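Local atomic coordinates of putative N-acetylneuraminate lyase ([Ruminococcus] gnavus ATCC 29149, PDB entry 6RB7), a protein that belongs to the dihydrodipicolinate synthetase family, whose members fold as parallel beta/alpha (TIM) barrels, and forms a four-chain assembly. Residues Val194-Val204 and Glu217-Gln227; Tyr38-Tyr46 and Glu237-Ala246. All blocks are in the same frame, centred on the assembly; numbering follows the deposited sequence.

Contact 1: Val194-Val204 and Glu217-Gln227; sequences VIGVANSSMPV and EYIIFNGPDEQ. Unlike the reference sequence in segment 194-204: Ala198 (reference Lys).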
ATOM      1  N   VAL A 194      -2.820 -18.439  25.064  1.00 12.29           N
ATOM      2  CA  VAL A 194      -2.739 -18.296  23.572  1.00 11.62           C
ATOM      3  C   VAL A 194      -2.446 -19.678  22.988  1.00 12.70           C
ATOM      4  O   VAL A 194      -1.419 -20.268  23.313  1.00 12.40           O
ATOM      5  CB  VAL A 194      -1.711 -17.248  23.151  1.00 12.21           C
ATOM      6  CG1 VAL A 194      -1.531 -17.236  21.647  1.00 14.45           C
ATOM      7  CG2 VAL A 194      -2.157 -15.848  23.630  1.00 12.66           C
ATOM      8  N   ILE A 195      -3.320 -20.140  22.085  1.00 11.84           N
ATOM      9  CA  ILE A 195      -3.186 -21.452  21.424  1.00 13.13           C
ATOM     10  C   ILE A 195      -2.782 -21.280  19.975  1.00 11.56           C
ATOM     11  O   ILE A 195      -2.446 -22.294  19.361  1.00 11.64           O
ATOM     12  CB  ILE A 195      -4.467 -22.310  21.536  1.00 13.01           C
ATOM     13  CG1 ILE A 195      -5.682 -21.672  20.857  1.00 12.77           C
ATOM     14  CG2 ILE A 195      -4.741 -22.673  22.980  1.00 14.93           C
ATOM     15  CD1 ILE A 195      -6.785 -22.655  20.560  1.00 13.44           C
ATOM     16  N   GLY A 196      -2.780 -20.052  19.445  1.00 10.07           N
ATOM     17  CA  GLY A 196      -2.392 -19.885  18.043  1.00 11.60           C
ATOM     18  C   GLY A 196      -3.120 -18.766  17.357  1.00 11.75           C
ATOM     19  O   GLY A 196      -3.485 -17.793  18.004  1.00 10.54           O
ATOM     20  N   VAL A 197      -3.165 -18.861  16.041  1.00 12.17           N
ATOM     21  CA  VAL A 197      -3.435 -17.713  15.141  1.00 11.69           C
ATOM     22  C   VAL A 197      -4.399 -18.185  14.058  1.00 10.53           C
ATOM     23  O   VAL A 197      -4.094 -19.184  13.400  1.00 10.70           O
ATOM     24  CB  VAL A 197      -2.174 -17.160  14.468  1.00 10.73           C
ATOM     25  CG1 VAL A 197      -2.492 -15.964  13.606  1.00 11.89           C
ATOM     26  CG2 VAL A 197      -1.100 -16.845  15.485  1.00 11.76           C
ATOM     27  N   ALA A 198      -5.487 -17.476  13.862  1.00  9.99           N
ATOM     28  CA  ALA A 198      -6.302 -17.590  12.652  1.00 10.79           C
ATOM     29  C   ALA A 198      -5.756 -16.596  11.645  1.00 10.80           C
ATOM     30  O   ALA A 198      -5.824 -15.373  11.910  1.00 11.76           O
ATOM     31  CB  ALA A 198      -7.751 -17.389  12.960  1.00 11.54           C
ATOM     32  N   ASN A 199      -5.122 -17.094  10.597  1.00 10.51           N
ATOM     33  CA  ASN A 199      -4.356 -16.213   9.686  1.00 11.11           C
ATOM     34  C   ASN A 199      -5.154 -15.933   8.424  1.00 11.39           C
ATOM     35  O   ASN A 199      -5.296 -16.852   7.579  1.00 11.33           O
ATOM     36  CB  ASN A 199      -3.015 -16.804   9.305  1.00 11.82           C
ATOM     37  CG  ASN A 199      -2.208 -15.721   8.627  1.00 15.01           C
ATOM     38  OD1 ASN A 199      -1.921 -14.720   9.278  1.00 14.76           O
ATOM     39  ND2 ASN A 199      -1.966 -15.834   7.329  1.00 11.64           N
ATOM     40  N   SER A 200      -5.514 -14.662   8.228  1.00 10.51           N
ATOM     41  CA  SER A 200      -6.274 -14.232   7.025  1.00 11.00           C
ATOM     42  C   SER A 200      -5.447 -13.291   6.140  1.00 12.20           C
ATOM     43  O   SER A 200      -5.984 -12.868   5.118  1.00 12.76           O
ATOM     44  CB  SER A 200      -7.605 -13.634   7.359  1.00 12.41           C
ATOM     45  OG  SER A 200      -8.512 -14.711   7.667  1.00 14.85           O
ATOM     46  N   SER A 201      -4.172 -13.072   6.443  1.00 10.73           N
ATOM     47  CA  SER A 201      -3.269 -12.412   5.493  1.00  9.31           C
ATOM     48  C   SER A 201      -3.133 -13.335   4.282  1.00 10.15           C
ATOM     49  O   SER A 201      -3.347 -14.549   4.403  1.00 10.65           O
ATOM     50  CB  SER A 201      -1.938 -12.106   6.116  1.00 11.67           C
ATOM     51  OG  SER A 201      -1.152 -13.273   6.261  1.00 12.71           O
ATOM     52  N   MET A 202      -2.789 -12.775   3.134  1.00 11.54           N
ATOM     53  CA  MET A 202      -2.720 -13.601   1.908  1.00 12.28           C
ATOM     54  C   MET A 202      -1.480 -14.478   1.794  1.00 10.78           C
ATOM     55  O   MET A 202      -1.576 -15.558   1.210  1.00 12.54           O
ATOM     56  CB  MET A 202      -2.916 -12.741   0.667  1.00 14.39           C
ATOM     57  CG  MET A 202      -4.278 -12.081   0.603  1.00 13.17           C
ATOM     58  SD  MET A 202      -5.672 -13.173   0.786  1.00 15.70           S
ATOM     59  CE  MET A 202      -5.491 -14.160  -0.700  1.00 19.59           C
ATOM     60  N   PRO A 203      -0.272 -14.100   2.263  1.00 11.61           N
ATOM     61  CA  PRO A 203       0.874 -14.982   2.083  1.00 10.85           C
ATOM     62  C   PRO A 203       0.754 -16.255   2.924  1.00 11.14           C
ATOM     63  O   PRO A 203       0.620 -16.187   4.141  1.00 11.69           O
ATOM     64  CB  PRO A 203       2.082 -14.150   2.505  1.00 11.00           C
ATOM     65  CG  PRO A 203       1.601 -12.705   2.412  1.00 12.84           C
ATOM     66  CD  PRO A 203       0.125 -12.781   2.795  1.00 12.14           C
ATOM     67  N   VAL A 204       0.842 -17.434   2.299  1.00 11.52           N
ATOM     68  CA  VAL A 204       0.945 -18.696   3.091  1.00 10.87           C
ATOM     69  C   VAL A 204       2.290 -18.713   3.798  1.00 10.72           C
ATOM     70  O   VAL A 204       2.412 -19.415   4.778  1.00 11.44           O
ATOM     71  CB  VAL A 204       0.711 -19.944   2.241  1.00 11.35           C
ATOM     72  CG1 VAL A 204      -0.722 -19.957   1.707  1.00 11.34           C
ATOM     73  CG2 VAL A 204       1.716 -20.073   1.130  1.00 13.80           C
ATOM     74  N   GLU A 217       2.793 -27.022  19.966  1.00 13.66           N
ATOM     75  CA  GLU A 217       1.787 -26.687  21.004  1.00 14.13           C
ATOM     76  C   GLU A 217       0.908 -25.530  20.560  1.00 12.03           C
ATOM     77  O   GLU A 217       0.079 -25.116  21.377  1.00 13.28           O
ATOM     78  CB  GLU A 217       2.453 -26.340  22.318  1.00 16.21           C
ATOM     79  CG  GLU A 217       3.137 -27.559  22.892  1.00 19.32           C
ATOM     80  CD  GLU A 217       3.363 -27.406  24.370  1.00 20.79           C
ATOM     81  OE1 GLU A 217       4.149 -26.515  24.739  1.00 22.15           O
ATOM     82  OE2 GLU A 217       2.739 -28.133  25.123  1.00 22.61           O
ATOM     83  N   TYR A 218       0.968 -25.116  19.289  1.00 11.55           N
ATOM     84  CA  TYR A 218       0.127 -24.036  18.762  1.00 12.48           C
ATOM     85  C   TYR A 218      -0.479 -24.500  17.464  1.00 12.52           C
ATOM     86  O   TYR A 218       0.037 -25.429  16.822  1.00 14.25           O
ATOM     87  CB  TYR A 218       0.961 -22.759  18.557  1.00 12.83           C
ATOM     88  CG  TYR A 218       1.498 -22.188  19.829  1.00 12.32           C
ATOM     89  CD1 TYR A 218       2.645 -22.704  20.420  1.00 14.11           C
ATOM     90  CD2 TYR A 218       0.873 -21.122  20.440  1.00 12.22           C
ATOM     91  CE1 TYR A 218       3.136 -22.178  21.595  1.00 15.22           C
ATOM     92  CE2 TYR A 218       1.367 -20.571  21.610  1.00 13.31           C
ATOM     93  CZ  TYR A 218       2.498 -21.103  22.191  1.00 16.84           C
ATOM     94  OH  TYR A 218       2.976 -20.598  23.366  1.00 15.61           O
ATOM     95  N   ILE A 219      -1.626 -23.929  17.144  1.00 11.36           N
ATOM     96  CA  ILE A 219      -2.343 -24.219  15.890  1.00 12.45           C
ATOM     97  C   ILE A 219      -2.500 -22.930  15.098  1.00 10.73           C
ATOM     98  O   ILE A 219      -2.823 -21.864  15.654  1.00 11.14           O
ATOM     99  CB  ILE A 219      -3.701 -24.907  16.128  1.00 10.83           C
ATOM    100  CG1 ILE A 219      -4.345 -25.285  14.807  1.00 12.94           C
ATOM    101  CG2 ILE A 219      -4.634 -24.059  16.979  1.00 12.26           C
ATOM    102  CD1 ILE A 219      -5.490 -26.253  14.950  1.00 14.60           C
ATOM    103  N   ILE A 220      -2.249 -23.046  13.796  1.00 10.49           N
ATOM    104  CA  ILE A 220      -2.560 -21.966  12.842  1.00 10.86           C
ATOM    105  C   ILE A 220      -3.792 -22.388  12.041  1.00 10.61           C
ATOM    106  O   ILE A 220      -3.848 -23.544  11.562  1.00 11.95           O
ATOM    107  CB  ILE A 220      -1.386 -21.620  11.913  1.00 10.46           C
ATOM    108  CG1 ILE A 220      -0.061 -21.537  12.677  1.00 10.52           C
ATOM    109  CG2 ILE A 220      -1.727 -20.355  11.157  1.00 11.87           C
ATOM    110  CD1 ILE A 220      -0.039 -20.538  13.821  1.00 13.50           C
ATOM    111  N   PHE A 221      -4.768 -21.515  11.971  1.00  9.48           N
ATOM    112  CA  PHE A 221      -5.968 -21.751  11.162  1.00  9.02           C
ATOM    113  C   PHE A 221      -5.848 -21.023   9.825  1.00 12.03           C
ATOM    114  O   PHE A 221      -5.490 -19.832   9.797  1.00 11.95           O
ATOM    115  CB  PHE A 221      -7.246 -21.279  11.817  1.00 10.56           C
ATOM    116  CG  PHE A 221      -7.519 -21.795  13.209  1.00  9.92           C
ATOM    117  CD1 PHE A 221      -6.922 -21.210  14.306  1.00 11.46           C
ATOM    118  CD2 PHE A 221      -8.344 -22.903  13.406  1.00 12.05           C
ATOM    119  CE1 PHE A 221      -7.224 -21.642  15.585  1.00 12.29           C
ATOM    120  CE2 PHE A 221      -8.587 -23.367  14.681  1.00 12.59           C
ATOM    121  CZ  PHE A 221      -8.025 -22.745  15.757  1.00 11.85           C
ATOM    122  N   ASN A 222      -6.093 -21.720   8.728  1.00  8.75           N
ATOM    123  CA  ASN A 222      -6.117 -21.052   7.410  1.00  9.28           C
ATOM    124  C   ASN A 222      -7.385 -20.189   7.312  1.00 11.50           C
ATOM    125  O   ASN A 222      -8.517 -20.742   7.401  1.00 12.06           O
ATOM    126  CB  ASN A 222      -6.118 -22.077   6.293  1.00  9.02           C
ATOM    127  CG  ASN A 222      -6.075 -21.404   4.935  1.00 11.41           C
ATOM    128  OD1 ASN A 222      -4.997 -21.110   4.474  1.00 12.25           O
ATOM    129  ND2 ASN A 222      -7.243 -21.129   4.332  1.00 10.11           N
ATOM    130  N   GLY A 223      -7.224 -18.911   7.048  1.00 12.34           N
ATOM    131  CA  GLY A 223      -8.314 -17.940   6.873  1.00 12.66           C
ATOM    132  C   GLY A 223      -8.765 -17.741   5.439  1.00 14.08           C
ATOM    133  O   GLY A 223      -9.959 -17.561   5.223  1.00 14.27           O
ATOM    134  N   PRO A 224      -7.883 -17.584   4.428  1.00 12.60           N
ATOM    135  CA  PRO A 224      -8.326 -17.323   3.040  1.00 11.67           C
ATOM    136  C   PRO A 224      -8.868 -18.606   2.401  1.00 10.53           C
ATOM    137  O   PRO A 224      -8.091 -19.532   2.078  1.00 10.61           O
ATOM    138  CB  PRO A 224      -7.070 -16.829   2.318  1.00 14.32           C
ATOM    139  CG  PRO A 224      -6.169 -16.357   3.454  1.00 12.54           C
ATOM    140  CD  PRO A 224      -6.439 -17.391   4.544  1.00 12.87           C
ATOM    141  N   ASP A 225     -10.195 -18.691   2.240  1.00 10.38           N
ATOM    142  CA  ASP A 225     -10.822 -19.967   1.816  1.00 10.57           C
ATOM    143  C   ASP A 225     -10.270 -20.398   0.441  1.00  9.94           C
ATOM    144  O   ASP A 225     -10.170 -21.620   0.173  1.00 10.47           O
ATOM    145  CB  ASP A 225     -12.329 -19.790   1.731  1.00 11.13           C
ATOM    146  CG  ASP A 225     -13.005 -19.307   3.018  1.00 16.86           C
ATOM    147  OD1 ASP A 225     -12.298 -19.032   4.007  1.00 15.53           O
ATOM    148  OD2 ASP A 225     -14.257 -19.279   3.034  1.00 14.73           O
ATOM    149  N   GLU A 226      -9.991 -19.430  -0.425  1.00 10.68           N
ATOM    150  CA  GLU A 226      -9.503 -19.662  -1.801  1.00 10.73           C
ATOM    151  C   GLU A 226      -8.126 -20.329  -1.796  1.00 10.53           C
ATOM    152  O   GLU A 226      -7.692 -20.829  -2.825  1.00 11.57           O
ATOM    153  CB  GLU A 226      -9.387 -18.314  -2.521  1.00 14.42           C
ATOM    154  CG  GLU A 226     -10.712 -17.564  -2.669  1.00 17.64           C
ATOM    155  CD  GLU A 226     -11.095 -16.632  -1.510  1.00 15.21           C
ATOM    156  OE1 GLU A 226     -10.535 -16.727  -0.368  1.00 13.83           O
ATOM    157  OE2 GLU A 226     -11.947 -15.722  -1.749  1.00 18.70           O
ATOM    158  N   GLN A 227      -7.451 -20.328  -0.673  1.00 10.16           N
ATOM    159  CA  GLN A 227      -6.084 -20.913  -0.525  1.00 10.73           C
ATOM    160  C   GLN A 227      -6.089 -22.097   0.473  1.00 11.53           C
ATOM    161  O   GLN A 227      -5.012 -22.520   0.901  1.00 11.94           O
ATOM    162  CB  GLN A 227      -5.133 -19.810  -0.070  1.00 10.44           C
ATOM    163  CG  GLN A 227      -5.079 -18.637  -1.026  1.00  9.77           C
ATOM    164  CD  GLN A 227      -4.039 -17.576  -0.693  1.00 10.88           C
ATOM    165  OE1 GLN A 227      -3.607 -16.880  -1.619  1.00 10.71           O
ATOM    166  NE2 GLN A 227      -3.614 -17.437   0.588  1.00 10.55           N
TER
HETATM  167  O   HOH W   1       0.893 -19.473  24.584  1.00 17.54           O
HETATM  168  O   HOH W   2     -10.262 -14.622   5.305  1.00 22.65           O

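Contact 2: Tyr38-Tyr46 and Glu237-Ala246; sequences YKGVIPAFY and EGAIGGTYGA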
ATOM      1  N   TYR A  38      -9.459 -28.544  17.617  1.00 12.98           N
ATOM      2  CA  TYR A  38      -9.436 -27.376  16.710  1.00 12.88           C
ATOM      3  C   TYR A  38      -9.054 -27.783  15.287  1.00 14.83           C
ATOM      4  O   TYR A  38      -9.068 -26.881  14.415  1.00 14.00           O
ATOM      5  CB  TYR A  38      -8.461 -26.325  17.239  1.00 12.57           C
ATOM      6  CG  TYR A  38      -8.853 -25.814  18.593  1.00 12.07           C
ATOM      7  CD1 TYR A  38      -9.952 -24.974  18.720  1.00 13.83           C
ATOM      8  CD2 TYR A  38      -8.147 -26.147  19.740  1.00 13.25           C
ATOM      9  CE1 TYR A  38     -10.316 -24.455  19.949  1.00 12.20           C
ATOM     10  CE2 TYR A  38      -8.523 -25.645  20.970  1.00 11.87           C
ATOM     11  CZ  TYR A  38      -9.614 -24.794  21.079  1.00 13.02           C
ATOM     12  OH  TYR A  38      -9.995 -24.292  22.287  1.00 15.64           O
ATOM     13  N   LYS A  39      -8.681 -29.036  15.069  1.00 12.44           N
ATOM     14  CA  LYS A  39      -8.132 -29.467  13.772  1.00 14.47           C
ATOM     15  C   LYS A  39      -9.286 -29.962  12.922  1.00 22.21           C
ATOM     16  O   LYS A  39      -9.707 -31.126  13.064  1.00 31.74           O
ATOM     17  CB  LYS A  39      -7.118 -30.591  13.965  1.00 15.27           C
ATOM     18  CG  LYS A  39      -5.892 -30.152  14.714  1.00 15.11           C
ATOM     19  CD  LYS A  39      -4.861 -31.217  14.841  1.00 19.48           C
ATOM     20  CE  LYS A  39      -3.689 -30.800  15.694  1.00 23.89           C
ATOM     21  NZ  LYS A  39      -2.687 -31.891  15.667  1.00 26.12           N
ATOM     22  N   GLY A  40      -9.536 -29.233  11.884  1.00 16.45           N
ATOM     23  CA  GLY A  40     -10.590 -29.602  10.928  1.00 18.78           C
ATOM     24  C   GLY A  40     -11.241 -28.347  10.416  1.00 22.31           C
ATOM     25  O   GLY A  40     -10.606 -27.271  10.415  1.00 18.10           O
ATOM     26  N   VAL A  41     -12.460 -28.509   9.965  1.00 13.35           N
ATOM     27  CA  VAL A  41     -13.208 -27.443   9.259  1.00 12.58           C
ATOM     28  C   VAL A  41     -14.123 -26.764  10.287  1.00 11.54           C
ATOM     29  O   VAL A  41     -14.993 -27.404  10.876  1.00 13.39           O
ATOM     30  CB  VAL A  41     -14.004 -28.069   8.120  1.00 13.75           C
ATOM     31  CG1 VAL A  41     -15.002 -27.093   7.523  1.00 15.62           C
ATOM     32  CG2 VAL A  41     -13.067 -28.667   7.068  1.00 13.78           C
ATOM     33  N   ILE A  42     -13.871 -25.476  10.525  1.00 11.69           N
ATOM     34  CA  ILE A  42     -14.631 -24.637  11.484  1.00 11.60           C
ATOM     35  C   ILE A  42     -15.223 -23.467  10.713  1.00 11.50           C
ATOM     36  O   ILE A  42     -14.598 -22.406  10.527  1.00 11.38           O
ATOM     37  CB  ILE A  42     -13.756 -24.204  12.670  1.00 11.96           C
ATOM     38  CG1 ILE A  42     -13.246 -25.423  13.442  1.00 13.15           C
ATOM     39  CG2 ILE A  42     -14.516 -23.228  13.568  1.00 13.65           C
ATOM     40  CD1 ILE A  42     -12.368 -25.091  14.630  1.00 15.57           C
ATOM     41  N   PRO A  43     -16.434 -23.612  10.152  1.00  9.37           N
ATOM     42  CA  PRO A  43     -17.065 -22.481   9.498  1.00 10.65           C
ATOM     43  C   PRO A  43     -17.275 -21.270  10.390  1.00 12.33           C
ATOM     44  O   PRO A  43     -17.605 -21.406  11.563  1.00 11.78           O
ATOM     45  CB  PRO A  43     -18.448 -23.025   9.110  1.00 11.96           C
ATOM     46  CG  PRO A  43     -18.252 -24.530   9.033  1.00 11.78           C
ATOM     47  CD  PRO A  43     -17.286 -24.821  10.165  1.00 11.91           C
ATOM     48  N   ALA A  44     -17.119 -20.074   9.829  1.00 10.55           N
ATOM     49  CA  ALA A  44     -17.653 -18.849  10.443  1.00 10.41           C
ATOM     50  C   ALA A  44     -19.169 -18.937  10.472  1.00 13.39           C
ATOM     51  O   ALA A  44     -19.817 -19.267   9.478  1.00 15.91           O
ATOM     52  CB  ALA A  44     -17.202 -17.629   9.702  1.00 13.43           C
ATOM     53  N   PHE A  45     -19.722 -18.675  11.628  1.00 10.30           N
ATOM     54  CA  PHE A  45     -21.168 -18.647  11.871  1.00 11.88           C
ATOM     55  C   PHE A  45     -21.740 -17.331  11.376  1.00 10.88           C
ATOM     56  O   PHE A  45     -21.207 -16.252  11.695  1.00 12.68           O
ATOM     57  CB  PHE A  45     -21.404 -18.815  13.359  1.00 12.30           C
ATOM     58  CG  PHE A  45     -22.817 -19.212  13.733  1.00 10.92           C
ATOM     59  CD1 PHE A  45     -23.170 -20.548  13.732  1.00 11.13           C
ATOM     60  CD2 PHE A  45     -23.738 -18.258  14.110  1.00 11.90           C
ATOM     61  CE1 PHE A  45     -24.457 -20.911  14.075  1.00 13.66           C
ATOM     62  CE2 PHE A  45     -25.028 -18.622  14.449  1.00 11.96           C
ATOM     63  CZ  PHE A  45     -25.390 -19.964  14.427  1.00 11.46           C
ATOM     64  N   TYR A  46     -22.800 -17.372  10.583  1.00  9.87           N
ATOM     65  CA  TYR A  46     -23.400 -16.142  10.021  1.00 10.81           C
ATOM     66  C   TYR A  46     -24.315 -15.458  11.039  1.00 12.71           C
ATOM     67  O   TYR A  46     -24.833 -16.086  11.989  1.00 13.25           O
ATOM     68  CB  TYR A  46     -24.174 -16.464   8.739  1.00 11.87           C
ATOM     69  CG  TYR A  46     -23.353 -17.190   7.711  1.00 12.98           C
ATOM     70  CD1 TYR A  46     -22.114 -16.698   7.331  1.00 13.63           C
ATOM     71  CD2 TYR A  46     -23.747 -18.413   7.186  1.00 11.05           C
ATOM     72  CE1 TYR A  46     -21.330 -17.373   6.411  1.00 13.46           C
ATOM     73  CE2 TYR A  46     -22.992 -19.075   6.246  1.00 12.19           C
ATOM     74  CZ  TYR A  46     -21.758 -18.570   5.869  1.00 12.30           C
ATOM     75  OH  TYR A  46     -20.992 -19.221   4.920  1.00 12.69           O
ATOM     76  N   GLU A 237      -3.173 -26.491  10.628  1.00 10.99           N
ATOM     77  CA  GLU A 237      -3.914 -27.732  10.942  1.00 12.01           C
ATOM     78  C   GLU A 237      -5.400 -27.437  11.167  1.00 13.34           C
ATOM     79  O   GLU A 237      -6.179 -28.362  11.265  1.00 15.61           O
ATOM     80  CB  GLU A 237      -3.315 -28.348  12.205  1.00 13.31           C
ATOM     81  CG  GLU A 237      -1.860 -28.796  11.993  1.00 17.64           C
ATOM     82  CD  GLU A 237      -1.108 -28.819  13.346  1.00 28.45           C
ATOM     83  OE1 GLU A 237      -0.870 -27.701  14.120  1.00 18.92           O
ATOM     84  OE2 GLU A 237      -0.777 -29.974  13.681  1.00 19.60           O
ATOM     85  N   GLY A 238      -5.760 -26.173  11.246  1.00 11.57           N
ATOM     86  CA  GLY A 238      -7.171 -25.753  11.308  1.00 14.49           C
ATOM     87  C   GLY A 238      -7.530 -24.857  10.147  1.00 12.01           C
ATOM     88  O   GLY A 238      -6.667 -24.463   9.368  1.00 10.61           O
ATOM     89  N   ALA A 239      -8.808 -24.587  10.023  1.00 12.69           N
ATOM     90  CA  ALA A 239      -9.360 -23.835   8.900  1.00 10.78           C
ATOM     91  C   ALA A 239     -10.641 -23.158   9.347  1.00 10.14           C
ATOM     92  O   ALA A 239     -11.562 -23.874   9.797  1.00 12.07           O
ATOM     93  CB  ALA A 239      -9.580 -24.743   7.741  1.00 13.86           C
ATOM     94  N   ILE A 240     -10.674 -21.824   9.282  1.00  9.57           N
ATOM     95  CA  ILE A 240     -11.854 -21.006   9.656  1.00 10.71           C
ATOM     96  C   ILE A 240     -12.199 -20.187   8.421  1.00 11.95           C
ATOM     97  O   ILE A 240     -11.340 -19.393   7.972  1.00 11.00           O
ATOM     98  CB  ILE A 240     -11.615 -20.134  10.885  1.00 10.40           C
ATOM     99  CG1 ILE A 240     -11.338 -20.983  12.118  1.00 11.86           C
ATOM    100  CG2 ILE A 240     -12.778 -19.184  11.086  1.00 12.42           C
ATOM    101  CD1 ILE A 240     -10.824 -20.206  13.346  1.00 11.96           C
ATOM    102  N   GLY A 241     -13.423 -20.274   7.936  1.00 11.71           N
ATOM    103  CA  GLY A 241     -13.736 -19.640   6.661  1.00 13.60           C
ATOM    104  C   GLY A 241     -15.161 -19.106   6.593  1.00 13.83           C
ATOM    105  O   GLY A 241     -16.093 -19.766   7.073  1.00 12.29           O
ATOM    106  N   GLY A 242     -15.301 -17.957   5.972  1.00 12.77           N
ATOM    107  CA  GLY A 242     -16.593 -17.300   5.758  1.00 12.28           C
ATOM    108  C   GLY A 242     -17.456 -17.976   4.720  1.00 14.43           C
ATOM    109  O   GLY A 242     -18.666 -17.746   4.741  1.00 12.70           O
ATOM    110  N   THR A 243     -16.889 -18.758   3.782  1.00 11.30           N
ATOM    111  CA  THR A 243     -17.722 -19.348   2.702  1.00 12.11           C
ATOM    112  C   THR A 243     -18.074 -20.789   3.051  1.00 11.97           C
ATOM    113  O   THR A 243     -18.874 -21.385   2.342  1.00 12.69           O
ATOM    114  CB  THR A 243     -17.054 -19.306   1.334  1.00 11.46           C
ATOM    115  OG1 THR A 243     -15.917 -20.172   1.315  1.00 13.25           O
ATOM    116  CG2 THR A 243     -16.672 -17.913   0.930  1.00 13.39           C
ATOM    117  N   TYR A 244     -17.533 -21.339   4.138  1.00 11.29           N
ATOM    118  CA  TYR A 244     -17.710 -22.782   4.406  1.00 10.58           C
ATOM    119  C   TYR A 244     -19.191 -23.088   4.602  1.00 11.96           C
ATOM    120  O   TYR A 244     -19.661 -24.190   4.204  1.00 11.92           O
ATOM    121  CB  TYR A 244     -16.953 -23.256   5.648  1.00 11.07           C
ATOM    122  CG  TYR A 244     -15.464 -23.130   5.655  1.00 11.67           C
ATOM    123  CD1 TYR A 244     -14.709 -22.699   4.576  1.00 11.92           C
ATOM    124  CD2 TYR A 244     -14.805 -23.506   6.812  1.00 11.03           C
ATOM    125  CE1 TYR A 244     -13.328 -22.578   4.684  1.00 12.53           C
ATOM    126  CE2 TYR A 244     -13.439 -23.424   6.915  1.00 11.92           C
ATOM    127  CZ  TYR A 244     -12.702 -22.927   5.858  1.00 11.27           C
ATOM    128  OH  TYR A 244     -11.331 -22.756   5.987  1.00 13.25           O
ATOM    129  N   GLY A 245     -19.934 -22.203   5.242  1.00 10.71           N
ATOM    130  CA  GLY A 245     -21.357 -22.466   5.541  1.00 12.20           C
ATOM    131  C   GLY A 245     -22.218 -22.598   4.306  1.00 13.57           C
ATOM    132  O   GLY A 245     -23.267 -23.213   4.407  1.00 14.54           O
ATOM    133  N   ALA A 246     -21.781 -22.081   3.165  1.00 12.52           N
ATOM    134  CA  ALA A 246     -22.515 -22.254   1.884  1.00 13.42           C
ATOM    135  C   ALA A 246     -22.397 -23.696   1.378  1.00 13.32           C
ATOM    136  O   ALA A 246     -23.196 -24.100   0.538  1.00 13.87           O
ATOM    137  CB  ALA A 246     -21.970 -21.315   0.847  1.00 14.43           C
TER
HETATM  138  O   HOH W   3     -10.245 -25.561  12.295  1.00 20.98           O
HETATM  139  O   HOH W   4      -1.854 -32.294  12.975  1.00 32.43           O
HETATM  140  O   HOH W   5     -18.888 -20.173   6.974  1.00 12.19           O

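Contact 1: Val194-Val204 and Glu217-Gln227
Gln227 reaches Met202, in the loop that follows strand 194-199, with a side chain that is extended beyond CG. Its chi1 of -58° sets CG opposite the carbonyl carbon and starts the chain toward Met202, where NE2 donates a hydrogen bond to Met202 O (2.8 Å). The N-H...O angle is 176° and Met202 O sits in the plane of the Gln227 amide, geometry that fixes the amide's rotation. Bends at chi2 and chi3 carry Met202 across Gln227 at about a right angle, bringing Met202 CE to 3.4 Å from Gln227 OE1. That oxygen accepts from the backbone N of Gln205 of the second subunit, so both ends of the amide are held. The Met202 and Pro224 side chains pass in opposite directions, Met202 SD 4.2 Å from Pro224 CG.

Upstream, strands 194-199 and 219-222 run parallel, their axes 14° apart, as neighbours of the TIM barrel linked through helix 204-214 in a beta-alpha-beta crossover. Backbone hydrogen bonds stitch them, among them Phe221 N to Val197 O at 2.8 Å. On the helix side, Val197 and Ile220 lie side by side, with Ile220 CD1 4.0 Å from Val197 CB, and Phe210 packs on Ile220. On the opposite face, Ala198 (lysine in the reference sequence) puts CB 4.1 Å from Phe221 CB, while the Phe221 ring turns its edge to the Val197 carbonyl. Ser200 OG, hydrogen-bonded to Tyr170 OH, lies 3.3 Å from Gly223 CA; glycine has no CB to collide with it. At the N-terminal end a water links Tyr218 OH to Val194 O, and Arg33 makes a cation-pi contact with the Tyr218 ring.

Contact 2: Tyr38-Tyr46 and Glu237-Ala246
Lys39 lies alongside Glu237, both side chains pointing the same way, and each of its side-chain atoms meets that residue in turn. With CG anti to the carbonyl carbon (chi1 -66°), the extended chain runs along Glu237 to its carboxylate. CB is 3.6 Å from Glu237 O, CG is 4.0 Å from Glu237 CB, and CD stays 4.2 Å from the same CB. CE meets Glu237 OE2, and NZ ends 3.4 Å from the same oxygen, a salt bridge whose hydrogen bond is weak. A water accepting from NZ and donating to OE2 reinforces it. Each charge has a further partner: Glu36 pairs with Lys39, and Lys211 with Glu237 OE1.

This contact closes the TIM barrel, joining the weakly bonded first strand, 41-43, to the last, 238-241, parallel with axes 21° apart. Ile42 N donates to Ala239 O at 2.9 Å, nearly head-on to the carbonyl (C=O...N 173°); further along, Ala44 N donates to Gly241 O from above the carbonyl plane. Ile42 and Ile240 stand side by side, Ile42 CB 4.1 Å from Ile240 CG1, and both touch Ile110. On the other face Val41 CG1 meets Tyr244 CD2 at 3.7 Å, Pro43 crosses Tyr244 at roughly a right angle, and Gly241 CA sits over the centre of the Tyr244 ring. Beyond the strands, Tyr46 OH donates to Gly242 O at 2.8 Å; that oxygen lies at the ring's edge, in its plane.

How the contacts relate
From the N terminus the chain enters strand 41-43, passes through the successive strands and helices of the barrel, and reaches strand 194-199. After helix 204-214 it returns as strand 219-222, closing the short loop of contact 1 with 12 residues between the segments. Helix 228-234 then leads to strand 238-241, where contact 2 closes a loop of 190 intervening residues that contains all of contact 1. The two do not cross. Strands 219-222 and 238-241 are sheet neighbours, which joins the contacts directly: Asn222 N lies 2.9 Å from Gly238 O, and Asp225 OD2 lies 2.6 Å from Thr243 OG1, both probable hydrogen bonds.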